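Local coordinates for protein trehalose monomycolate exporter MmpL3 (Mycobacterium tuberculosis, PDB 7NVH) that exports trehalose monomycolate, the mycolic acid carrier, across the mycobacterial inner membrane and belongs to the RND permease superfamily, at residues G67-I72 and I132-D137; A71-P76 and G159-A164; K79-P84 and A123-T128; Q99-Q104 and K147-D152; L106-Y111 and T128-P133. All blocks are in the same frame, centred on the assembly; numbering follows the deposited sequence.

Interaction 1 of 5, residues G67-I72 and I132-D137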
# COMPACT_ATOMS: atom_id res chain seq x y z
N GLY A 67 -2.42 26.00 10.19
CA GLY A 67 -1.28 25.13 10.14
C GLY A 67 -0.82 24.75 8.75
O GLY A 67 0.01 23.84 8.62
N HIS A 68 -1.33 25.41 7.71
CA HIS A 68 -0.95 25.06 6.35
C HIS A 68 0.54 25.29 6.12
O HIS A 68 1.25 24.38 5.68
CB HIS A 68 -1.77 25.88 5.35
CG HIS A 68 -3.17 25.39 5.18
ND1 HIS A 68 -3.62 24.22 5.74
CD2 HIS A 68 -4.22 25.92 4.50
CE1 HIS A 68 -4.89 24.04 5.42
NE2 HIS A 68 -5.28 25.06 4.67
N ILE A 69 1.02 26.49 6.41
CA ILE A 69 2.42 26.84 6.26
C ILE A 69 2.84 27.67 7.46
O ILE A 69 2.17 28.64 7.81
CB ILE A 69 2.69 27.63 4.96
CG1 ILE A 69 2.25 26.85 3.73
CG2 ILE A 69 4.16 27.99 4.85
CD1 ILE A 69 2.34 27.64 2.46
N VAL A 70 3.95 27.29 8.09
CA VAL A 70 4.63 28.13 9.06
C VAL A 70 6.07 28.30 8.59
O VAL A 70 6.75 27.31 8.30
CB VAL A 70 4.56 27.56 10.49
CG1 VAL A 70 3.13 27.60 10.99
CG2 VAL A 70 5.07 26.14 10.54
N ALA A 71 6.51 29.54 8.48
CA ALA A 71 7.82 29.87 7.94
C ALA A 71 8.65 30.48 9.07
O ALA A 71 8.35 31.58 9.54
CB ALA A 71 7.70 30.83 6.76
N ILE A 72 9.70 29.78 9.47
CA ILE A 72 10.49 30.16 10.63
C ILE A 72 11.61 31.08 10.18
O ILE A 72 12.45 30.70 9.35
CB ILE A 72 11.06 28.92 11.34
CG1 ILE A 72 9.93 28.05 11.87
CG2 ILE A 72 11.96 29.34 12.47
CD1 ILE A 72 10.40 26.71 12.35
N ILE A 132 1.00 31.17 6.95
CA ILE A 132 0.46 31.55 5.64
C ILE A 132 -0.73 30.65 5.32
O ILE A 132 -0.54 29.48 4.98
CB ILE A 132 1.53 31.47 4.54
CG1 ILE A 132 2.63 32.49 4.77
CG2 ILE A 132 0.90 31.68 3.18
CD1 ILE A 132 3.81 31.98 5.56
N PRO A 133 -1.96 31.15 5.43
CA PRO A 133 -3.11 30.37 4.96
C PRO A 133 -3.09 30.26 3.44
O PRO A 133 -2.61 31.14 2.73
CB PRO A 133 -4.31 31.19 5.44
CG PRO A 133 -3.77 32.02 6.56
CD PRO A 133 -2.38 32.36 6.15
N LEU A 134 -3.63 29.15 2.95
CA LEU A 134 -3.68 28.87 1.52
C LEU A 134 -5.12 28.74 1.06
O LEU A 134 -5.94 28.10 1.73
CB LEU A 134 -2.92 27.58 1.20
CG LEU A 134 -1.40 27.64 1.29
CD1 LEU A 134 -0.83 26.25 1.18
CD2 LEU A 134 -0.84 28.54 0.20
N LYS A 135 -5.42 29.35 -0.08
CA LYS A 135 -6.75 29.24 -0.65
C LYS A 135 -7.00 27.82 -1.16
O LYS A 135 -6.08 27.11 -1.56
CB LYS A 135 -6.93 30.24 -1.79
CG LYS A 135 -7.42 31.59 -1.35
CD LYS A 135 -7.59 32.53 -2.53
CE LYS A 135 -7.85 33.95 -2.06
NZ LYS A 135 -6.68 34.83 -2.34
N GLY A 136 -8.26 27.42 -1.13
CA GLY A 136 -8.64 26.09 -1.57
C GLY A 136 -9.65 25.45 -0.65
O GLY A 136 -9.45 25.39 0.57
N ASP A 137 -10.75 24.96 -1.22
CA ASP A 137 -11.82 24.33 -0.45
C ASP A 137 -11.68 22.82 -0.37
O ASP A 137 -12.52 22.17 0.25
CB ASP A 137 -13.18 24.71 -1.04
CG ASP A 137 -13.38 26.21 -1.13
OD1 ASP A 137 -13.75 26.82 -0.11
OD2 ASP A 137 -13.15 26.77 -2.22
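Ile69 and Ile132 are joined by the one hydrogen bond that crosses between residues 67-72 and 132-137. Ile132 N gives its hydrogen to Ile69 O at 2.9 Å, with an N-H...O angle of 159°. The donor is tilted out of the carbonyl plane by 28°. The second kind of contact is apolar. The side chains of the same two residues meet at their roots, Ile69 CB against Ile132 CB at 4.0 Å. Ile69 has CG1 anti to its carbonyl carbon (chi1 -58°), and CD1 then extends to the branch end of Leu134. Ile69 CD1 touches Leu134 CD1 at 3.7 Å, and the two side chains run at about a right angle. Two residues further along the strand, Ala71 CB rests against Ile132 CD1 at 4.2 Å. The segments belong to the small antiparallel sheet of a periplasmic subdomain of the RND type. Residues 67-72 lead into strand 70-74, and residues 132-137 leave its neighbour, strand 127-131. The bonding of that pair continues with Ala71 and Val130. His68 makes the third kind of contact. Its ring turns an edge to the other backbone: CD2 lies 3.6 Å from Leu134 N, near the ring plane, and 3.9 Å from Leu134 CB. Helix 139-147 packs on this cluster, with Ile142 on His68 and Leu134, and Tyr146 on Ile69 and Leu134. Gly67 touches a bound lauryl maltose neopentyl glycol molecule.

Interaction 2 of 5, residues A71-P76 and G159-A164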
# COMPACT_ATOMS: atom_id res chain seq x y z
N ALA A 71 6.51 29.54 8.48
CA ALA A 71 7.82 29.87 7.94
C ALA A 71 8.65 30.48 9.07
O ALA A 71 8.35 31.58 9.54
CB ALA A 71 7.70 30.83 6.76
N ILE A 72 9.70 29.78 9.47
CA ILE A 72 10.49 30.16 10.63
C ILE A 72 11.61 31.08 10.18
O ILE A 72 12.45 30.70 9.35
CB ILE A 72 11.06 28.92 11.34
CG1 ILE A 72 9.93 28.05 11.87
CG2 ILE A 72 11.96 29.34 12.47
CD1 ILE A 72 10.40 26.71 12.35
N PHE A 73 11.64 32.29 10.72
CA PHE A 73 12.65 33.28 10.38
C PHE A 73 13.66 33.41 11.51
O PHE A 73 13.31 33.31 12.69
CB PHE A 73 11.99 34.63 10.10
CG PHE A 73 11.18 34.65 8.84
CD1 PHE A 73 9.82 34.43 8.87
CD2 PHE A 73 11.79 34.88 7.62
CE1 PHE A 73 9.08 34.44 7.71
CE2 PHE A 73 11.05 34.89 6.46
CZ PHE A 73 9.70 34.67 6.51
N GLN A 74 14.92 33.62 11.14
CA GLN A 74 16.02 33.65 12.09
C GLN A 74 16.69 35.02 12.06
O GLN A 74 16.78 35.66 11.01
CB GLN A 74 17.04 32.55 11.77
CG GLN A 74 18.34 32.63 12.55
CD GLN A 74 19.02 31.28 12.69
OE1 GLN A 74 18.65 30.32 12.02
NE2 GLN A 74 20.02 31.21 13.56
N ALA A 75 17.17 35.45 13.22
CA ALA A 75 17.77 36.76 13.37
C ALA A 75 19.06 36.87 12.55
O ALA A 75 19.66 35.85 12.18
CB ALA A 75 18.05 37.05 14.84
N PRO A 76 19.51 38.10 12.25
CA PRO A 76 20.68 38.29 11.36
C PRO A 76 22.01 37.96 12.02
O PRO A 76 22.96 38.75 11.98
CB PRO A 76 20.57 39.78 11.01
CG PRO A 76 19.18 40.15 11.24
CD PRO A 76 18.74 39.34 12.40
N GLY A 159 16.79 32.55 1.19
CA GLY A 159 16.99 31.14 1.41
C GLY A 159 17.13 30.74 2.86
O GLY A 159 17.24 29.54 3.14
N THR A 160 17.13 31.69 3.78
CA THR A 160 17.29 31.38 5.20
C THR A 160 16.03 30.80 5.80
O THR A 160 16.11 30.03 6.77
CB THR A 160 17.71 32.64 5.96
OG1 THR A 160 18.78 33.29 5.26
CG2 THR A 160 18.18 32.29 7.36
N VAL A 161 14.86 31.13 5.25
CA VAL A 161 13.60 30.72 5.86
C VAL A 161 13.48 29.20 5.84
O VAL A 161 14.00 28.51 4.95
CB VAL A 161 12.42 31.38 5.13
CG1 VAL A 161 12.16 30.71 3.79
CG2 VAL A 161 11.18 31.34 5.99
N LYS A 162 12.80 28.66 6.85
CA LYS A 162 12.54 27.23 6.97
C LYS A 162 11.04 27.01 7.00
O LYS A 162 10.35 27.54 7.88
CB LYS A 162 13.20 26.65 8.22
CG LYS A 162 14.25 27.55 8.84
CD LYS A 162 15.44 26.75 9.33
CE LYS A 162 16.67 27.63 9.46
NZ LYS A 162 17.58 27.47 8.29
N LEU A 163 10.54 26.23 6.06
CA LEU A 163 9.11 25.98 5.95
C LEU A 163 8.71 24.72 6.69
O LEU A 163 9.41 23.71 6.65
CB LEU A 163 8.70 25.88 4.48
CG LEU A 163 9.37 26.86 3.53
CD1 LEU A 163 8.98 26.56 2.09
CD2 LEU A 163 9.02 28.29 3.89
N ALA A 164 7.58 24.79 7.38
CA ALA A 164 7.01 23.65 8.08
C ALA A 164 5.50 23.79 8.06
O ALA A 164 4.96 24.80 7.61
CB ALA A 164 7.54 23.56 9.52
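Val161 lays its CG2 methyl over one face of the Phe73 ring, a CH-pi contact. The methyl is 3.8 Å from the ring centroid and 20° off the ring normal. Strands 71-74 and 162-164 run antiparallel here, 153° apart in direction. They are neighbours in the four-stranded sheet, and strand 162-164 is one of its outer strands. Ile72 and Lys162 form the hydrogen-bonded pair. Ile72 N donates to Lys162 O at 2.8 Å in an almost straight bond (174°). The return bond, Lys162 N to Ile72 O, is longer at 3.2 Å. Ala71 and Leu163 form the adjoining non-hydrogen-bonded pair, and their side chains share a face of the sheet. CG2 of Val161 stands anti to its backbone N, and this branch serves two partners. Besides the ring, Val161 CG2 meets Ala71 CB at 3.6 Å. Helix 84-94 closes on Phe73 through Trp86, Val90 and Leu94. On the other face, Phe440 of helix 434-443 packs on Ile72. Leu163 reaches back to the first strand with one branch, CD2, which lies 4.1 Å from Ala71 CB.

Interaction 3 of 5, residues K79-P84 and A123-T128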
# COMPACT_ATOMS: atom_id res chain seq x y z
N LYS A 79 21.68 39.35 16.25
CA LYS A 79 20.67 40.39 16.40
C LYS A 79 19.41 39.74 16.94
O LYS A 79 19.37 38.54 17.21
CB LYS A 79 20.41 41.10 15.06
CG LYS A 79 21.22 42.36 14.85
CD LYS A 79 21.03 42.90 13.44
CE LYS A 79 22.20 43.77 13.03
NZ LYS A 79 22.73 44.56 14.17
N THR A 80 18.37 40.54 17.11
CA THR A 80 17.06 40.06 17.52
C THR A 80 16.08 40.17 16.37
O THR A 80 16.34 40.82 15.36
CB THR A 80 16.55 40.83 18.74
OG1 THR A 80 16.79 42.23 18.55
CG2 THR A 80 17.26 40.37 20.00
N VAL A 81 14.92 39.52 16.53
CA VAL A 81 13.87 39.65 15.53
C VAL A 81 13.16 40.99 15.60
O VAL A 81 12.39 41.32 14.70
CB VAL A 81 12.83 38.52 15.65
CG1 VAL A 81 13.42 37.21 15.19
CG2 VAL A 81 12.33 38.42 17.07
N ASP A 82 13.40 41.76 16.65
CA ASP A 82 12.84 43.10 16.79
C ASP A 82 13.70 44.16 16.12
O ASP A 82 13.56 45.34 16.45
CB ASP A 82 12.65 43.44 18.27
CG ASP A 82 11.34 42.93 18.82
OD1 ASP A 82 10.69 42.11 18.13
OD2 ASP A 82 10.97 43.33 19.93
N ASP A 83 14.57 43.77 15.21
CA ASP A 83 15.42 44.74 14.53
C ASP A 83 14.56 45.63 13.64
O ASP A 83 13.77 45.12 12.84
CB ASP A 83 16.47 44.02 13.69
CG ASP A 83 17.54 44.96 13.15
OD1 ASP A 83 17.47 46.17 13.42
OD2 ASP A 83 18.45 44.48 12.45
N PRO A 84 14.65 46.96 13.78
CA PRO A 84 13.85 47.84 12.91
C PRO A 84 14.03 47.57 11.43
O PRO A 84 13.05 47.67 10.67
CB PRO A 84 14.35 49.24 13.28
CG PRO A 84 14.98 49.11 14.63
CD PRO A 84 15.19 47.66 14.95
N ALA A 123 11.50 33.42 23.50
CA ALA A 123 11.73 34.32 24.63
C ALA A 123 13.01 35.13 24.47
O ALA A 123 13.10 36.25 24.98
CB ALA A 123 11.76 33.52 25.93
N ASP A 124 14.01 34.57 23.80
CA ASP A 124 15.24 35.31 23.56
C ASP A 124 15.16 36.20 22.33
O ASP A 124 16.12 36.93 22.04
CB ASP A 124 16.43 34.35 23.42
CG ASP A 124 16.15 33.22 22.45
OD1 ASP A 124 15.00 33.11 21.98
OD2 ASP A 124 17.08 32.44 22.17
N LYS A 125 14.04 36.17 21.60
CA LYS A 125 13.83 36.98 20.41
C LYS A 125 14.92 36.72 19.38
O LYS A 125 15.67 37.62 18.99
CB LYS A 125 13.74 38.47 20.76
CG LYS A 125 12.53 38.86 21.59
CD LYS A 125 11.25 38.33 20.99
CE LYS A 125 10.06 39.02 21.60
NZ LYS A 125 10.34 40.46 21.84
N LYS A 126 15.03 35.47 18.95
CA LYS A 126 15.94 35.12 17.87
C LYS A 126 15.33 34.17 16.86
O LYS A 126 15.99 33.86 15.86
CB LYS A 126 17.24 34.52 18.43
CG LYS A 126 18.18 35.57 19.00
CD LYS A 126 19.49 34.97 19.43
CE LYS A 126 20.41 36.04 19.97
NZ LYS A 126 19.82 36.71 21.16
N TYR A 127 14.11 33.70 17.08
CA TYR A 127 13.38 32.92 16.09
C TYR A 127 11.94 33.39 16.10
O TYR A 127 11.39 33.70 17.16
CB TYR A 127 13.44 31.43 16.39
CG TYR A 127 14.67 30.73 15.86
CD1 TYR A 127 14.60 29.93 14.73
CD2 TYR A 127 15.89 30.84 16.51
CE1 TYR A 127 15.71 29.29 14.25
CE2 TYR A 127 17.00 30.20 16.03
CZ TYR A 127 16.91 29.42 14.91
OH TYR A 127 18.03 28.78 14.43
N THR A 128 11.34 33.47 14.92
CA THR A 128 9.93 33.83 14.81
C THR A 128 9.36 33.16 13.58
O THR A 128 10.10 32.77 12.67
CB THR A 128 9.75 35.35 14.73
OG1 THR A 128 8.35 35.65 14.59
CG2 THR A 128 10.50 35.91 13.54
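Asp124 O comes near Thr80 CG2, but Lys125 is the first residue of 123-128 to bond to 79-84. Its carbonyl accepts a hydrogen bond from Val81 N, Lys125 O being 3.2 Å away. The donor sits above the carbonyl plane, 58° out of it. Thr80 CA also approaches Lys125 O, in a CA-H...O contact of 3.2 Å. The Lys125 side chain is bent at chi2 (-51°) and chi4, a shape that brings NZ round to Asp82. Lys125 NZ and Asp82 OD2 form a long salt bridge of 3.5 Å. Tyr111 OH bonds to both Asp82 OD1 and Lys125 NZ, tying the pair to a third part of the chain. Lys126 points its CB away, yet CG lies 3.7 Å from Lys79 O. Thr128 then offers its methyl to Val81. CG2 meets Val81 CG1 at 3.6 Å, while its OG1 bonds to Met120 O. Thr80 to Asp83 form a type I beta turn, and Asp83, which closes it, is also the N-cap of the next helix. The contact ties the turn at the start of helix 84-94 to the start of strand 127-131, beside strand 70-74, whose Phe73 is bonded to Thr128.

Interaction 4 of 5, residues Q99-Q104 and K147-D152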
# COMPACT_ATOMS: atom_id res chain seq x y z
N GLN A 99 0.67 39.32 -2.41
CA GLN A 99 0.02 40.00 -3.52
C GLN A 99 0.55 39.57 -4.88
O GLN A 99 -0.09 39.88 -5.89
CB GLN A 99 0.17 41.51 -3.38
CG GLN A 99 1.46 42.06 -3.94
CD GLN A 99 1.57 43.56 -3.80
OE1 GLN A 99 0.68 44.21 -3.25
NE2 GLN A 99 2.66 44.12 -4.31
N ASP A 100 1.69 38.89 -4.95
CA ASP A 100 2.16 38.32 -6.20
C ASP A 100 1.75 36.87 -6.38
O ASP A 100 2.09 36.26 -7.40
CB ASP A 100 3.69 38.45 -6.31
CG ASP A 100 4.12 39.83 -6.77
OD1 ASP A 100 3.37 40.46 -7.54
OD2 ASP A 100 5.22 40.27 -6.38
N HIS A 101 1.04 36.31 -5.41
CA HIS A 101 0.37 35.01 -5.56
C HIS A 101 -1.03 35.12 -4.98
O HIS A 101 -1.37 34.45 -4.00
CB HIS A 101 1.17 33.90 -4.88
CG HIS A 101 2.54 33.71 -5.46
ND1 HIS A 101 2.86 32.64 -6.27
CD2 HIS A 101 3.67 34.44 -5.34
CE1 HIS A 101 4.13 32.72 -6.62
NE2 HIS A 101 4.64 33.81 -6.08
N PRO A 102 -1.89 35.96 -5.57
CA PRO A 102 -3.21 36.19 -4.96
C PRO A 102 -4.14 35.01 -5.08
O PRO A 102 -5.12 34.94 -4.33
CB PRO A 102 -3.74 37.41 -5.73
CG PRO A 102 -2.64 37.83 -6.68
CD PRO A 102 -1.76 36.64 -6.86
N ASP A 103 -3.88 34.09 -6.00
CA ASP A 103 -4.75 32.95 -6.22
C ASP A 103 -4.43 31.77 -5.30
O ASP A 103 -5.18 30.79 -5.30
CB ASP A 103 -4.67 32.49 -7.68
CG ASP A 103 -5.40 33.43 -8.62
OD1 ASP A 103 -6.18 34.27 -8.14
OD2 ASP A 103 -5.18 33.33 -9.84
N GLN A 104 -3.34 31.85 -4.54
CA GLN A 104 -2.95 30.76 -3.65
C GLN A 104 -2.79 31.18 -2.20
O GLN A 104 -3.06 30.37 -1.31
CB GLN A 104 -1.64 30.13 -4.12
CG GLN A 104 -1.77 29.27 -5.36
CD GLN A 104 -1.48 30.03 -6.63
OE1 GLN A 104 -0.96 31.14 -6.59
NE2 GLN A 104 -1.81 29.43 -7.76
N LYS A 147 2.04 23.69 -3.90
CA LYS A 147 3.07 23.30 -4.86
C LYS A 147 3.32 24.40 -5.88
O LYS A 147 4.45 24.54 -6.37
CB LYS A 147 2.67 22.01 -5.57
CG LYS A 147 3.01 20.75 -4.80
CD LYS A 147 2.62 19.51 -5.58
CE LYS A 147 2.23 18.37 -4.65
NZ LYS A 147 2.79 17.07 -5.11
N ALA A 148 2.30 25.18 -6.20
CA ALA A 148 2.46 26.27 -7.16
C ALA A 148 3.28 27.43 -6.61
O ALA A 148 3.73 28.27 -7.39
CB ALA A 148 1.10 26.78 -7.61
N ILE A 149 3.49 27.51 -5.29
CA ILE A 149 4.22 28.62 -4.69
C ILE A 149 5.44 28.17 -3.90
O ILE A 149 6.22 29.03 -3.46
CB ILE A 149 3.31 29.47 -3.78
CG1 ILE A 149 2.94 28.68 -2.52
CG2 ILE A 149 2.06 29.89 -4.52
CD1 ILE A 149 2.31 29.53 -1.45
N ALA A 150 5.64 26.87 -3.69
CA ALA A 150 6.76 26.41 -2.86
C ALA A 150 8.12 26.84 -3.38
O ALA A 150 8.94 27.32 -2.58
CB ALA A 150 6.68 24.90 -2.69
N PRO A 151 8.46 26.69 -4.67
CA PRO A 151 9.78 27.14 -5.12
C PRO A 151 10.03 28.62 -4.89
O PRO A 151 11.17 29.01 -4.61
CB PRO A 151 9.79 26.79 -6.61
CG PRO A 151 8.36 26.61 -6.98
CD PRO A 151 7.73 26.02 -5.76
N ASP A 152 9.01 29.46 -5.00
CA ASP A 152 9.17 30.88 -4.77
C ASP A 152 9.02 31.26 -3.30
O ASP A 152 9.40 32.37 -2.92
CB ASP A 152 8.16 31.67 -5.61
CG ASP A 152 8.62 33.09 -5.90
OD1 ASP A 152 9.71 33.47 -5.43
OD2 ASP A 152 7.89 33.82 -6.59
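His101 and Gln104 close round one methyl group, CG2 of Ile149, and this is the tightly packed side of the contact. His101 ND1 lies 3.4 Å from Ile149 CG2, while Gln104 CB lies 3.7 Å from it. Ile149 has CG2 anti to the carbonyl carbon, and CG1 sits between the backbone N and the carbonyl carbon (chi1 70°). This rotation points CG2 at the loop of residues 99-104. The Gln104 chain is bent at chi2, and its CB, CG, CD and OE1 all lie near the methyl as the two side chains run alongside each other with opposite headings. The outer side is looser and more open to solvent. There the amide end of Gln104 only grazes the exposed Ala148, NE2 to CB at 3.9 Å. Beside it is a polar pair, both residues partly exposed. His101 NE2 donates to Asp152 OD2 at 3.3 Å. The oxygen is near the ring plane, at its edge. The nitrogen meets the carboxylate from above, 36° out of its plane, and the ring and carboxylate planes are 68° apart. Asp152 OD1 also has a long, weak ion pair with Arg155. Phe97 meets the His101 ring and packs on Ile149. The loop before strand 109-110 is thus joined to the junction between helix 139-147 and helix 150-153. Ile149, the N-cap residue of helix 150-153, also packs on Leu134 and Val105.

Interaction 5 of 5, residues L106-Y111 and T128-P133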
# COMPACT_ATOMS: atom_id res chain seq x y z
N LEU A 106 -3.88 33.12 1.01
CA LEU A 106 -5.01 33.81 1.64
C LEU A 106 -4.54 35.00 2.46
O LEU A 106 -5.18 36.06 2.46
CB LEU A 106 -5.79 32.83 2.50
CG LEU A 106 -7.15 33.30 3.03
CD1 LEU A 106 -8.13 33.46 1.88
CD2 LEU A 106 -7.68 32.33 4.06
N GLY A 107 -3.42 34.85 3.16
CA GLY A 107 -2.91 35.93 3.98
C GLY A 107 -1.67 35.49 4.72
O GLY A 107 -1.03 34.51 4.34
N TRP A 108 -1.32 36.24 5.76
CA TRP A 108 -0.25 35.82 6.66
C TRP A 108 -0.38 36.60 7.96
O TRP A 108 -0.60 37.81 7.94
CB TRP A 108 1.14 36.03 6.04
CG TRP A 108 1.54 37.46 5.89
CD1 TRP A 108 1.20 38.31 4.89
CD2 TRP A 108 2.40 38.20 6.77
NE1 TRP A 108 1.78 39.54 5.09
CE2 TRP A 108 2.52 39.50 6.24
CE3 TRP A 108 3.07 37.90 7.95
CZ2 TRP A 108 3.28 40.49 6.85
CZ3 TRP A 108 3.82 38.88 8.56
CH2 TRP A 108 3.92 40.16 8.01
N ALA A 109 -0.25 35.89 9.08
CA ALA A 109 -0.33 36.49 10.40
C ALA A 109 0.85 36.01 11.23
O ALA A 109 1.10 34.80 11.31
CB ALA A 109 -1.64 36.14 11.10
N GLY A 110 1.57 36.94 11.84
CA GLY A 110 2.73 36.59 12.63
C GLY A 110 3.11 37.70 13.58
O GLY A 110 2.47 38.75 13.63
N TYR A 111 4.17 37.44 14.35
CA TYR A 111 4.67 38.44 15.28
C TYR A 111 5.20 39.68 14.57
O TYR A 111 5.04 40.80 15.07
CB TYR A 111 5.75 37.84 16.17
CG TYR A 111 6.39 38.82 17.12
CD1 TYR A 111 5.80 39.12 18.34
CD2 TYR A 111 7.58 39.45 16.80
CE1 TYR A 111 6.38 40.02 19.21
CE2 TYR A 111 8.16 40.35 17.66
CZ TYR A 111 7.56 40.63 18.86
OH TYR A 111 8.13 41.53 19.73
N THR A 128 11.34 33.47 14.92
CA THR A 128 9.93 33.83 14.81
C THR A 128 9.36 33.16 13.58
O THR A 128 10.10 32.77 12.67
CB THR A 128 9.75 35.35 14.73
OG1 THR A 128 8.35 35.65 14.59
CG2 THR A 128 10.50 35.91 13.54
N PHE A 129 8.05 33.02 13.56
CA PHE A 129 7.38 32.38 12.43
C PHE A 129 6.09 33.10 12.12
O PHE A 129 5.50 33.77 12.98
CB PHE A 129 7.11 30.89 12.71
CG PHE A 129 5.93 30.64 13.59
CD1 PHE A 129 4.76 30.11 13.08
CD2 PHE A 129 5.99 30.92 14.94
CE1 PHE A 129 3.68 29.87 13.89
CE2 PHE A 129 4.91 30.68 15.76
CZ PHE A 129 3.75 30.16 15.23
N VAL A 130 5.66 32.98 10.87
CA VAL A 130 4.38 33.50 10.42
C VAL A 130 3.61 32.36 9.79
O VAL A 130 4.19 31.42 9.24
CB VAL A 130 4.54 34.67 9.42
CG1 VAL A 130 5.29 35.82 10.07
CG2 VAL A 130 5.25 34.21 8.17
N SER A 131 2.29 32.44 9.87
CA SER A 131 1.41 31.42 9.32
C SER A 131 0.82 31.93 8.02
O SER A 131 0.20 33.00 8.00
CB SER A 131 0.30 31.07 10.32
OG SER A 131 -0.53 30.04 9.80
N ILE A 132 1.00 31.17 6.95
CA ILE A 132 0.46 31.55 5.64
C ILE A 132 -0.73 30.65 5.32
O ILE A 132 -0.54 29.48 4.98
CB ILE A 132 1.53 31.47 4.54
CG1 ILE A 132 2.63 32.49 4.77
CG2 ILE A 132 0.90 31.68 3.18
CD1 ILE A 132 3.81 31.98 5.56
N PRO A 133 -1.96 31.15 5.43
CA PRO A 133 -3.11 30.37 4.96
C PRO A 133 -3.09 30.26 3.44
O PRO A 133 -2.61 31.14 2.73
CB PRO A 133 -4.31 31.19 5.44
CG PRO A 133 -3.77 32.02 6.56
CD PRO A 133 -2.38 32.36 6.15
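Trp108 holds CG between its backbone N and carbonyl carbon (chi1 70°), and this brings the benzo edge of the indole to Val130. Val130 CG1 is anti to the carbonyl carbon (chi1 -60°) and lies near the indole plane, at the ring edge. The gap from Trp108 CE3 to Val130 CG1 is 3.7 Å. The same methyl also lies against Gly110 CA, at 3.7 Å. The root of the tryptophan packs on the next residue but one, its CB 4.0 Å from Ile132 CG1. Arg113 makes a cation-pi contact with the indole, and Val91 and Leu94 of helix 84-94 touch it too. The backbones pair most clearly at Ala109 and Ser131, an antiparallel hydrogen-bonded pair. Ser131 N donates to Ala109 O at 3.0 Å in a nearly straight bond, and Ala109 N donates to Ser131 O at 3.1 Å. Trp108 CA adds a CA-H...O contact to that serine oxygen. Nearer Pro133 the strand pairing gives way to a different contact. Leu106 N bonds to Pro133 O at 2.9 Å from well above the carbonyl plane. The side chains of these two run at about a right angle, with Leu106 CB and Pro133 CB 3.7 Å apart. Phe129 points away from 106-111, and its ring meets Phe440, Phe444 and Tyr447. The arrangement is a short, weakly bonded edge strand, 109-110, paired antiparallel beside strand 127-131. It completes a sheet ordered 109-110, 127-131, 70-74, 162-164; strands 494-495, 508-514, 451-457 and 540-543 form a second of like order, as expected for the two related halves of an RND-type transporter.

Interactions 1, 2, 3 and 5 meet in one antiparallel sheet, in which strand 70-74 lies between 127-131 and 162-164. Interactions 1 and 2 share Ala71 and Ile72, with centres about 15 Å apart. Interactions 1 and 5 share Ile132 and Pro133, and their centres are about 8 Å apart. Interactions 3 and 5 share Thr128 and are also joined through Tyr111. Interaction 4 lies off the sheet, about 11 Å from interaction 1 between centres, and is tied to it by bonds from Lys135 to Pro102 and Gln104. The bound detergent lies nearest interaction 1, touching Gly67. In interaction 5 the side chain of Phe129 is about 6 Å from a bound lauryl maltose neopentyl glycol.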